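Local coordinates for protein acyl-CoA dehydrogenase (Mycobacterium thermoresistibile, PDB 3PFD) that probably catalyses the flavin-dependent 2,3-dehydrogenation of saturated acyl-CoA substrates, passing the electrons removed to an acceptor, at residues Ser139-Gly144 / Thr222-Phe227; Asp146-Arg151 / Thr243-Ala248; Ile372-Ile375 / Thr379-Ile382. All coordinates share one frame; numbering follows the deposited sequence.

Contact 1 (Ser139-Gly144 / Thr222-Phe227); sequences SEREAG and TTELYF. With FDA (dihydroflavine-adenine dinucleotide), chain B.
R141 and E224 meet through a single salt bridge, where NH2 of R141 donates to OE2 of E224 over 2.9 Å in a nearly straight bond (165° at the hydrogen). The carboxylate oxygen lies at the edge of the guanidinium, close to its plane, and uses its anti lone pair. The two flat groups are turned 74° apart, so they do not form the side-by-side, two-bond pairing. A bend at chi2 (-61°) swings the R141 chain off its type I turn, E140-A143, towards strand 222-233, while the E224 chain runs out extended beyond CG. This is the loose, solvent-facing end: a water accepts from R141 NE at 2.9 Å and donates to E224 OE2 at 2.6 Å, bridging the pair a second time. The other carboxylate oxygen, E224 OE1, takes a 2.6 Å bond from OH of Y226 on the same strand, and R141 NH2 also forms a salt bridge with E212 while its guanidinium makes a cation-pi contact with W169. The tight end is buried at the reduced flavin. There S139 N donates to FDA O2 at 2.8 Å, almost in line, and FDA N1 donates to S139 OG at 2.7 Å; just past the turn, G144 CA comes within 3.2 Å of FDA O5'. T222 at the start of the strand rests its CG2 against the C7M methyl of the ring system. In this middle domain, the pyrimidine edge of the cofactor is thus read by short, directional bonds, whereas the outer bridge is a hydrated ion pair whose strength is probably tempered by water.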
loop_
_atom_site.group_PDB
_atom_site.type_symbol
_atom_site.label_atom_id
_atom_site.label_comp_id
_atom_site.label_asym_id
_atom_site.label_seq_id
_atom_site.Cartn_x
_atom_site.Cartn_y
_atom_site.Cartn_z
ATOM N N SER C 139 -17.583 1.114 -27.248
ATOM C CA SER C 139 -16.337 1.883 -27.375
ATOM C C SER C 139 -15.914 2.203 -28.819
ATOM O O SER C 139 -16.178 1.436 -29.747
ATOM C CB SER C 139 -15.181 1.139 -26.686
ATOM O OG SER C 139 -15.448 0.824 -25.318
ATOM N N GLU C 140 -15.212 3.327 -28.983
ATOM C CA GLU C 140 -14.594 3.708 -30.262
ATOM C C GLU C 140 -13.203 4.195 -29.935
ATOM O O GLU C 140 -12.873 4.375 -28.754
ATOM C CB GLU C 140 -15.409 4.788 -31.012
ATOM C CG GLU C 140 -16.805 4.329 -31.310
ATOM C CD GLU C 140 -17.670 5.365 -31.983
ATOM O OE1 GLU C 140 -17.150 6.439 -32.343
ATOM O OE2 GLU C 140 -18.878 5.090 -32.157
ATOM N N ARG C 141 -12.379 4.398 -30.961
ATOM C CA ARG C 141 -10.990 4.803 -30.719
ATOM C C ARG C 141 -10.946 6.092 -29.911
ATOM O O ARG C 141 -10.126 6.220 -29.008
ATOM C CB ARG C 141 -10.182 4.965 -32.014
ATOM C CG ARG C 141 -9.794 3.676 -32.691
ATOM C CD ARG C 141 -8.887 2.775 -31.801
ATOM N NE ARG C 141 -8.782 1.462 -32.408
ATOM C CZ ARG C 141 -8.306 0.360 -31.836
ATOM N NH1 ARG C 141 -7.874 0.368 -30.591
ATOM N NH2 ARG C 141 -8.283 -0.772 -32.531
ATOM N N GLU C 142 -11.851 7.021 -30.222
ATOM C CA GLU C 142 -11.869 8.305 -29.553
ATOM C C GLU C 142 -12.975 8.427 -28.496
ATOM O O GLU C 142 -13.202 9.485 -27.941
ATOM C CB GLU C 142 -11.938 9.428 -30.595
ATOM C CG GLU C 142 -10.825 9.307 -31.709
ATOM C CD GLU C 142 -9.386 9.368 -31.148
ATOM O OE1 GLU C 142 -8.529 8.576 -31.562
ATOM O OE2 GLU C 142 -9.125 10.232 -30.278
ATOM N N ALA C 143 -13.624 7.316 -28.183
ATOM C CA ALA C 143 -14.660 7.309 -27.155
ATOM C C ALA C 143 -14.524 6.065 -26.312
ATOM O O ALA C 143 -15.142 5.033 -26.591
ATOM C CB ALA C 143 -16.069 7.414 -27.780
ATOM N N GLY C 144 -13.677 6.171 -25.293
ATOM C CA GLY C 144 -13.469 5.081 -24.342
ATOM C C GLY C 144 -14.169 5.417 -23.055
ATOM O O GLY C 144 -15.368 5.231 -22.948
ATOM N N THR C 222 -10.649 -9.657 -29.569
ATOM C CA THR C 222 -10.911 -8.252 -29.259
ATOM C C THR C 222 -10.755 -7.492 -30.578
ATOM O O THR C 222 -9.624 -7.253 -31.045
ATOM C CB THR C 222 -9.926 -7.723 -28.188
ATOM O OG1 THR C 222 -9.853 -8.649 -27.090
ATOM C CG2 THR C 222 -10.347 -6.335 -27.671
ATOM N N THR C 223 -11.893 -7.143 -31.182
ATOM C CA THR C 223 -11.924 -6.697 -32.579
ATOM C C THR C 223 -12.527 -5.322 -32.819
ATOM O O THR C 223 -13.327 -4.827 -32.029
ATOM C CB THR C 223 -12.700 -7.702 -33.499
ATOM O OG1 THR C 223 -14.111 -7.621 -33.250
ATOM C CG2 THR C 223 -12.226 -9.127 -33.264
ATOM N N GLU C 224 -12.120 -4.715 -33.927
ATOM C CA GLU C 224 -12.860 -3.615 -34.500
ATOM C C GLU C 224 -14.135 -4.145 -35.188
ATOM O O GLU C 224 -14.231 -5.330 -35.509
ATOM C CB GLU C 224 -11.981 -2.825 -35.479
ATOM C CG GLU C 224 -10.809 -2.068 -34.839
ATOM C CD GLU C 224 -9.812 -1.490 -35.869
ATOM O OE1 GLU C 224 -10.026 -1.603 -37.109
ATOM O OE2 GLU C 224 -8.802 -0.907 -35.431
ATOM N N LEU C 225 -15.119 -3.269 -35.383
ATOM C CA LEU C 225 -16.339 -3.611 -36.113
ATOM C C LEU C 225 -16.648 -2.497 -37.086
ATOM O O LEU C 225 -16.490 -1.341 -36.738
ATOM C CB LEU C 225 -17.531 -3.766 -35.165
ATOM C CG LEU C 225 -17.540 -4.831 -34.067
ATOM C CD1 LEU C 225 -18.851 -4.679 -33.292
ATOM C CD2 LEU C 225 -17.340 -6.267 -34.592
ATOM N N TYR C 226 -17.090 -2.835 -38.300
ATOM C CA TYR C 226 -17.431 -1.795 -39.278
ATOM C C TYR C 226 -18.900 -1.852 -39.688
ATOM O O TYR C 226 -19.453 -2.917 -39.919
ATOM C CB TYR C 226 -16.496 -1.811 -40.509
ATOM C CG TYR C 226 -15.031 -2.053 -40.157
ATOM C CD1 TYR C 226 -14.278 -1.095 -39.463
ATOM C CD2 TYR C 226 -14.416 -3.257 -40.500
ATOM C CE1 TYR C 226 -12.951 -1.334 -39.118
ATOM C CE2 TYR C 226 -13.087 -3.507 -40.172
ATOM C CZ TYR C 226 -12.364 -2.544 -39.477
ATOM O OH TYR C 226 -11.053 -2.821 -39.152
ATOM N N PHE C 227 -19.515 -0.680 -39.761
ATOM C CA PHE C 227 -20.878 -0.541 -40.253
ATOM C C PHE C 227 -20.827 0.369 -41.496
ATOM O O PHE C 227 -20.437 1.540 -41.423
ATOM C CB PHE C 227 -21.807 0.001 -39.140
ATOM C CG PHE C 227 -21.752 -0.803 -37.847
ATOM C CD1 PHE C 227 -22.686 -1.793 -37.584
ATOM C CD2 PHE C 227 -20.746 -0.576 -36.907
ATOM C CE1 PHE C 227 -22.629 -2.538 -36.393
ATOM C CE2 PHE C 227 -20.679 -1.324 -35.716
ATOM C CZ PHE C 227 -21.614 -2.303 -35.463
HETATM P PA FDA B . -9.093 6.286 -21.886
HETATM O O1A FDA B . -10.519 6.674 -21.606
HETATM O O2A FDA B . -8.278 7.032 -22.913
HETATM O O5B FDA B . -8.313 6.331 -20.476
HETATM C C5B FDA B . -6.903 6.552 -20.370
HETATM C C4B FDA B . -6.547 6.805 -18.898
HETATM O O4B FDA B . -7.126 8.036 -18.450
HETATM C C3B FDA B . -7.108 5.718 -17.979
HETATM O O3B FDA B . -6.188 5.550 -16.891
HETATM C C2B FDA B . -8.393 6.333 -17.451
HETATM O O2B FDA B . -8.782 5.806 -16.179
HETATM C C1B FDA B . -7.998 7.789 -17.351
HETATM N N9A FDA B . -9.162 8.697 -17.339
HETATM C C8A FDA B . -9.992 8.952 -18.367
HETATM N N7A FDA B . -10.930 9.848 -17.972
HETATM C C5A FDA B . -10.689 10.156 -16.674
HETATM C C6A FDA B . -11.322 11.003 -15.749
HETATM N N6A FDA B . -12.433 11.716 -16.110
HETATM N N1A FDA B . -10.814 11.098 -14.490
HETATM C C2A FDA B . -9.724 10.374 -14.151
HETATM N N3A FDA B . -9.085 9.553 -15.015
HETATM C C4A FDA B . -9.559 9.422 -16.281
HETATM N N1 FDA B . -15.632 -1.831 -24.952
HETATM C C2 FDA B . -16.762 -2.256 -25.596
HETATM O O2 FDA B . -17.568 -1.439 -26.116
HETATM N N3 FDA B . -17.025 -3.577 -25.690
HETATM C C4 FDA B . -16.187 -4.490 -25.149
HETATM O O4 FDA B . -16.484 -5.689 -25.284
HETATM C C4X FDA B . -15.026 -4.085 -24.459
HETATM N N5 FDA B . -14.119 -4.977 -24.015
HETATM C C5X FDA B . -12.828 -4.630 -23.873
HETATM C C6 FDA B . -11.808 -5.591 -23.922
HETATM C C7 FDA B . -10.461 -5.193 -23.851
HETATM C C7M FDA B . -9.357 -6.228 -23.894
HETATM C C8 FDA B . -10.132 -3.854 -23.694
HETATM C C8M FDA B . -8.688 -3.392 -23.599
HETATM C C9 FDA B . -11.139 -2.908 -23.636
HETATM C C9A FDA B . -12.482 -3.287 -23.738
HETATM N N10 FDA B . -13.478 -2.305 -23.927
HETATM C C10 FDA B . -14.761 -2.723 -24.374
HETATM C "C1'" FDA B . -13.123 -0.885 -23.904
HETATM C "C2'" FDA B . -12.916 -0.368 -22.474
HETATM O "O2'" FDA B . -14.150 -0.232 -21.733
HETATM C "C3'" FDA B . -12.133 0.925 -22.562
HETATM O "O3'" FDA B . -10.748 0.590 -22.831
HETATM C "C4'" FDA B . -12.233 1.759 -21.271
HETATM O "O4'" FDA B . -13.547 2.308 -21.135
HETATM C "C5'" FDA B . -11.228 2.903 -21.245
HETATM O "O5'" FDA B . -11.270 3.607 -22.494
HETATM P P FDA B . -9.889 3.882 -23.273
HETATM O O1P FDA B . -9.208 2.553 -23.483
HETATM O O2P FDA B . -10.177 4.773 -24.459
HETATM O O3P FDA B . -9.001 4.679 -22.189
HETATM O O HOH W 1 -8.793 1.700 -35.344
#

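Contact 2 (Asp146-Arg151 / Thr243-Ala248); sequences DAASMR and TGFKTA
The short 3-10 turn at 147-148 faces the first turn of helix 244-253, with the CA atoms of A148 and F245 7.0 Å apart, and no hydrogen bond joins the two backbones. This is an apolar join between the β-rich middle domain and the helical C-terminal domain of the acyl-CoA dehydrogenase fold. On the helix side F245 alone makes the contact. Chi1 of -161° turns the F245 ring away from the helix, CG opposite the backbone N, and presents its CE1-CZ end to the turn. A148 CB sits over one face in a CH-pi contact, 4.0 Å from the ring centroid of F245 and only 17° off the normal, displaced towards the rim. A147 CB instead approaches the edge of that ring, near its plane, 3.8 Å from F245 CE1. The backbone N of A148 is nearer still, 3.6 Å from CE1 of F245, so the ring corner is lodged against the turn's main chain as well as its two methyl groups. Beside them M150 points its CB towards the helix and also packs on I194, M182 and V184; I194 touches F245 too, and its main chain is bonded to G244, tying the start of the helix to strand 194-200. D146, at the other end of the turn, is bonded to Q283 and F284 of the second subunit. The turn itself is stiffened by D146 O, which accepts from S149 N at 3.1 Å and, in its carbonyl plane, from S149 OG at 2.8 Å.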
loop_
_atom_site.group_PDB
_atom_site.type_symbol
_atom_site.label_atom_id
_atom_site.label_comp_id
_atom_site.label_asym_id
_atom_site.label_seq_id
_atom_site.Cartn_x
_atom_site.Cartn_y
_atom_site.Cartn_z
ATOM N N ASP C 146 -14.937 8.388 -22.138
ATOM C CA ASP C 146 -15.926 9.372 -22.626
ATOM C C ASP C 146 -16.757 8.739 -23.745
ATOM O O ASP C 146 -16.659 9.100 -24.938
ATOM C CB ASP C 146 -15.202 10.627 -23.119
ATOM C CG ASP C 146 -16.140 11.751 -23.529
ATOM O OD1 ASP C 146 -17.372 11.612 -23.399
ATOM O OD2 ASP C 146 -15.634 12.813 -23.969
ATOM N N ALA C 147 -17.573 7.773 -23.347
ATOM C CA ALA C 147 -18.294 6.933 -24.310
ATOM C C ALA C 147 -19.395 7.704 -25.003
ATOM O O ALA C 147 -19.820 7.334 -26.097
ATOM C CB ALA C 147 -18.869 5.679 -23.611
ATOM N N ALA C 148 -19.864 8.769 -24.351
ATOM C CA ALA C 148 -20.909 9.626 -24.914
ATOM C C ALA C 148 -20.405 10.464 -26.097
ATOM O O ALA C 148 -21.197 11.071 -26.783
ATOM C CB ALA C 148 -21.510 10.541 -23.819
ATOM N N SER C 149 -19.091 10.504 -26.324
ATOM C CA SER C 149 -18.556 11.250 -27.457
ATOM C C SER C 149 -18.427 10.379 -28.714
ATOM O O SER C 149 -17.753 10.756 -29.668
ATOM C CB SER C 149 -17.216 11.914 -27.086
ATOM O OG SER C 149 -16.200 10.945 -26.938
ATOM N N MET C 150 -19.100 9.230 -28.710
ATOM C CA MET C 150 -19.047 8.267 -29.805
ATOM C C MET C 150 -19.546 8.885 -31.119
ATOM O O MET C 150 -20.353 9.819 -31.103
ATOM C CB MET C 150 -19.861 7.032 -29.458
ATOM C CG MET C 150 -21.385 7.252 -29.526
ATOM S SD MET C 150 -22.375 5.797 -29.159
ATOM C CE MET C 150 -22.133 5.628 -27.382
ATOM N N ARG C 151 -19.059 8.356 -32.239
ATOM C CA ARG C 151 -19.317 8.939 -33.562
ATOM C C ARG C 151 -20.165 8.072 -34.498
ATOM O O ARG C 151 -20.796 8.600 -35.413
ATOM C CB ARG C 151 -17.994 9.342 -34.232
ATOM C CG ARG C 151 -17.391 10.637 -33.657
ATOM C CD ARG C 151 -16.039 10.941 -34.290
ATOM N NE ARG C 151 -15.126 11.637 -33.379
ATOM C CZ ARG C 151 -13.805 11.720 -33.549
ATOM N NH1 ARG C 151 -13.220 11.145 -34.604
ATOM N NH2 ARG C 151 -13.063 12.377 -32.662
ATOM N N THR C 243 -32.329 6.924 -25.652
ATOM C CA THR C 243 -32.180 6.368 -24.297
ATOM C C THR C 243 -31.035 5.350 -24.224
ATOM O O THR C 243 -30.887 4.662 -23.218
ATOM C CB THR C 243 -33.495 5.701 -23.781
ATOM O OG1 THR C 243 -33.872 4.630 -24.663
ATOM C CG2 THR C 243 -34.622 6.722 -23.710
ATOM N N GLY C 244 -30.250 5.264 -25.308
ATOM C CA GLY C 244 -29.171 4.280 -25.446
ATOM C C GLY C 244 -28.035 4.456 -24.451
ATOM O O GLY C 244 -27.503 3.482 -23.950
ATOM N N PHE C 245 -27.672 5.702 -24.144
ATOM C CA PHE C 245 -26.634 5.925 -23.153
ATOM C C PHE C 245 -27.118 5.601 -21.749
ATOM O O PHE C 245 -26.415 4.915 -21.004
ATOM C CB PHE C 245 -26.051 7.332 -23.226
ATOM C CG PHE C 245 -24.714 7.446 -22.561
ATOM C CD1 PHE C 245 -23.583 6.824 -23.127
ATOM C CD2 PHE C 245 -24.576 8.142 -21.363
ATOM C CE1 PHE C 245 -22.338 6.907 -22.505
ATOM C CE2 PHE C 245 -23.350 8.240 -20.744
ATOM C CZ PHE C 245 -22.223 7.622 -21.319
ATOM N N LYS C 246 -28.311 6.074 -21.401
ATOM C CA LYS C 246 -28.990 5.684 -20.158
ATOM C C LYS C 246 -29.031 4.155 -19.974
ATOM O O LYS C 246 -28.741 3.653 -18.893
ATOM C CB LYS C 246 -30.416 6.266 -20.106
ATOM N N THR C 247 -29.376 3.426 -21.033
ATOM C CA THR C 247 -29.414 1.958 -20.993
ATOM C C THR C 247 -27.994 1.363 -20.838
ATOM O O THR C 247 -27.798 0.358 -20.138
ATOM C CB THR C 247 -30.144 1.420 -22.238
ATOM O OG1 THR C 247 -31.518 1.832 -22.185
ATOM C CG2 THR C 247 -30.099 -0.084 -22.298
ATOM N N ALA C 248 -27.008 2.009 -21.461
ATOM C CA ALA C 248 -25.594 1.652 -21.277
ATOM C C ALA C 248 -25.169 1.790 -19.815
ATOM O O ALA C 248 -24.538 0.890 -19.266
ATOM C CB ALA C 248 -24.691 2.499 -22.184
#

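Contact 3 (Ile372-Ile375 / Thr379-Ile382); sequences ITQI and TNQI. With FDA (dihydroflavine-adenine dinucleotide), chain B.
One face of the N380 amide is laid over the start of the Q374 side chain and its carbonyl: CB and CG of Q374 lie against the ND2 end (N380 ND2 to Q374 CG 3.5 Å), and Q374 O lies 3.3 Å from N380 OD1. The two amide planes stand 83° apart. Both oxygens are acceptors, but K334 NZ donates to OD1, which probably eases the approach. D339 OD1 binds both N380 ND2 and Q374 NE2, and Q374 OE1 takes a hydrogen bond from K371 NZ. The main-chain link is N380 N to Q374 O, 2.8 Å long but bent (141°), closing the loop between the two helices. T379 N-caps the second helix: its OG1, held between the backbone N and carbonyl carbon (chi1 66°), accepts weakly from I382 N and donates to the ribose hydroxyl FDA O2B at 2.7 Å. That hydroxyl in turn donates to Q381 OE1 at 2.9 Å, while I372 CD1 touches both flavin methyls. The buried loop therefore joins helix 363-373 to helix 380-391 beside the cofactor, with helix 326-352 covering Q374 and N380, helix 256-280 packed on T373, and Q350 of the second subunit bonded to Q374 O and Q381 OE1.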
loop_
_atom_site.group_PDB
_atom_site.type_symbol
_atom_site.label_atom_id
_atom_site.label_comp_id
_atom_site.label_asym_id
_atom_site.label_seq_id
_atom_site.Cartn_x
_atom_site.Cartn_y
_atom_site.Cartn_z
ATOM N N ILE C 372 -6.427 -6.722 -16.969
ATOM C CA ILE C 372 -7.578 -6.216 -17.730
ATOM C C ILE C 372 -8.756 -5.853 -16.832
ATOM O O ILE C 372 -9.539 -4.969 -17.183
ATOM C CB ILE C 372 -8.062 -7.185 -18.882
ATOM C CG1 ILE C 372 -9.042 -6.488 -19.839
ATOM C CG2 ILE C 372 -8.753 -8.412 -18.302
ATOM C CD1 ILE C 372 -8.483 -5.207 -20.551
ATOM N N THR C 373 -8.898 -6.527 -15.690
ATOM C CA THR C 373 -10.070 -6.318 -14.846
ATOM C C THR C 373 -10.137 -4.899 -14.257
ATOM O O THR C 373 -11.226 -4.415 -13.937
ATOM C CB THR C 373 -10.222 -7.397 -13.744
ATOM O OG1 THR C 373 -9.145 -7.274 -12.814
ATOM C CG2 THR C 373 -10.188 -8.810 -14.363
ATOM N N GLN C 374 -8.975 -4.252 -14.122
ATOM C CA GLN C 374 -8.880 -2.850 -13.656
ATOM C C GLN C 374 -9.228 -1.854 -14.766
ATOM O O GLN C 374 -9.399 -0.635 -14.507
ATOM C CB GLN C 374 -7.461 -2.554 -13.140
ATOM C CG GLN C 374 -7.060 -3.387 -11.941
ATOM C CD GLN C 374 -5.636 -3.114 -11.482
ATOM O OE1 GLN C 374 -4.676 -3.347 -12.228
ATOM N NE2 GLN C 374 -5.495 -2.601 -10.248
ATOM N N ILE C 375 -9.360 -2.363 -15.998
ATOM C CA ILE C 375 -9.470 -1.488 -17.178
ATOM C C ILE C 375 -10.841 -1.542 -17.827
ATOM O O ILE C 375 -11.446 -0.485 -18.032
ATOM C CB ILE C 375 -8.354 -1.747 -18.241
ATOM C CG1 ILE C 375 -6.973 -1.540 -17.635
ATOM C CG2 ILE C 375 -8.557 -0.868 -19.543
ATOM C CD1 ILE C 375 -5.849 -1.943 -18.544
ATOM N N THR C 379 -12.689 1.903 -16.371
ATOM C CA THR C 379 -11.393 1.824 -15.696
ATOM C C THR C 379 -11.623 2.058 -14.209
ATOM O O THR C 379 -12.636 2.642 -13.847
ATOM C CB THR C 379 -10.411 2.868 -16.178
ATOM O OG1 THR C 379 -10.887 4.165 -15.807
ATOM C CG2 THR C 379 -10.187 2.767 -17.726
ATOM N N ASN C 380 -10.696 1.614 -13.365
ATOM C CA ASN C 380 -10.832 1.861 -11.929
ATOM C C ASN C 380 -10.833 3.331 -11.547
ATOM O O ASN C 380 -11.389 3.642 -10.522
ATOM C CB ASN C 380 -9.839 1.026 -11.097
ATOM C CG ASN C 380 -10.225 -0.456 -11.088
ATOM O OD1 ASN C 380 -11.189 -0.825 -11.723
ATOM N ND2 ASN C 380 -9.463 -1.301 -10.383
ATOM N N GLN C 381 -10.242 4.222 -12.360
ATOM C CA GLN C 381 -10.362 5.690 -12.108
ATOM C C GLN C 381 -11.826 6.158 -12.272
ATOM O O GLN C 381 -12.343 6.911 -11.462
ATOM C CB GLN C 381 -9.439 6.494 -13.053
ATOM C CG GLN C 381 -7.922 6.322 -12.753
ATOM C CD GLN C 381 -7.468 4.871 -12.948
ATOM O OE1 GLN C 381 -7.717 4.287 -14.006
ATOM N NE2 GLN C 381 -6.854 4.266 -11.908
ATOM N N ILE C 382 -12.462 5.730 -13.348
ATOM C CA ILE C 382 -13.887 5.990 -13.590
ATOM C C ILE C 382 -14.739 5.369 -12.452
ATOM O O ILE C 382 -15.701 5.978 -12.018
ATOM C CB ILE C 382 -14.296 5.457 -14.983
ATOM C CG1 ILE C 382 -13.688 6.337 -16.106
ATOM C CG2 ILE C 382 -15.856 5.365 -15.160
ATOM C CD1 ILE C 382 -13.934 7.891 -15.966
HETATM P PA FDA B . -9.093 6.286 -21.886
HETATM O O1A FDA B . -10.519 6.674 -21.606
HETATM O O2A FDA B . -8.278 7.032 -22.913
HETATM O O5B FDA B . -8.313 6.331 -20.476
HETATM C C5B FDA B . -6.903 6.552 -20.370
HETATM C C4B FDA B . -6.547 6.805 -18.898
HETATM O O4B FDA B . -7.126 8.036 -18.450
HETATM C C3B FDA B . -7.108 5.718 -17.979
HETATM O O3B FDA B . -6.188 5.550 -16.891
HETATM C C2B FDA B . -8.393 6.333 -17.451
HETATM O O2B FDA B . -8.782 5.806 -16.179
HETATM C C1B FDA B . -7.998 7.789 -17.351
HETATM N N9A FDA B . -9.162 8.697 -17.339
HETATM C C8A FDA B . -9.992 8.952 -18.367
HETATM N N7A FDA B . -10.930 9.848 -17.972
HETATM C C5A FDA B . -10.689 10.156 -16.674
HETATM C C6A FDA B . -11.322 11.003 -15.749
HETATM N N6A FDA B . -12.433 11.716 -16.110
HETATM N N1A FDA B . -10.814 11.098 -14.490
HETATM C C2A FDA B . -9.724 10.374 -14.151
HETATM N N3A FDA B . -9.085 9.553 -15.015
HETATM C C4A FDA B . -9.559 9.422 -16.281
HETATM N N1 FDA B . -15.632 -1.831 -24.952
HETATM C C2 FDA B . -16.762 -2.256 -25.596
HETATM O O2 FDA B . -17.568 -1.439 -26.116
HETATM N N3 FDA B . -17.025 -3.577 -25.690
HETATM C C4 FDA B . -16.187 -4.490 -25.149
HETATM O O4 FDA B . -16.484 -5.689 -25.284
HETATM C C4X FDA B . -15.026 -4.085 -24.459
HETATM N N5 FDA B . -14.119 -4.977 -24.015
HETATM C C5X FDA B . -12.828 -4.630 -23.873
HETATM C C6 FDA B . -11.808 -5.591 -23.922
HETATM C C7 FDA B . -10.461 -5.193 -23.851
HETATM C C7M FDA B . -9.357 -6.228 -23.894
HETATM C C8 FDA B . -10.132 -3.854 -23.694
HETATM C C8M FDA B . -8.688 -3.392 -23.599
HETATM C C9 FDA B . -11.139 -2.908 -23.636
HETATM C C9A FDA B . -12.482 -3.287 -23.738
HETATM N N10 FDA B . -13.478 -2.305 -23.927
HETATM C C10 FDA B . -14.761 -2.723 -24.374
HETATM C "C1'" FDA B . -13.123 -0.885 -23.904
HETATM C "C2'" FDA B . -12.916 -0.368 -22.474
HETATM O "O2'" FDA B . -14.150 -0.232 -21.733
HETATM C "C3'" FDA B . -12.133 0.925 -22.562
HETATM O "O3'" FDA B . -10.748 0.590 -22.831
HETATM C "C4'" FDA B . -12.233 1.759 -21.271
HETATM O "O4'" FDA B . -13.547 2.308 -21.135
HETATM C "C5'" FDA B . -11.228 2.903 -21.245
HETATM O "O5'" FDA B . -11.270 3.607 -22.494
HETATM P P FDA B . -9.889 3.882 -23.273
HETATM O O1P FDA B . -9.208 2.553 -23.483
HETATM O O2P FDA B . -10.177 4.773 -24.459
HETATM O O3P FDA B . -9.001 4.679 -22.189
#

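In the fold
Contacts 1 and 3 serve the same FDA from different domains, the first at the flavin pyrimidine and the second at the flavin methyls and adenosine ribose; their nearest atoms are still about 7 Å apart. Contact 3 is fully buried and relies on amides, hydroxyls and main-chain bonds, the amides held by charged residues around them. Contact 1, by contrast, bridges loop and strand at the surface with a hydrated ion pair. Contact 2 is partly buried and purely apolar. It shares the 139-151 loop region with contact 1, to which it is joined by E140 OE1 and R151 N, and carries that loop onto helix 244-253 of the C-terminal domain. All three also reach the second subunit.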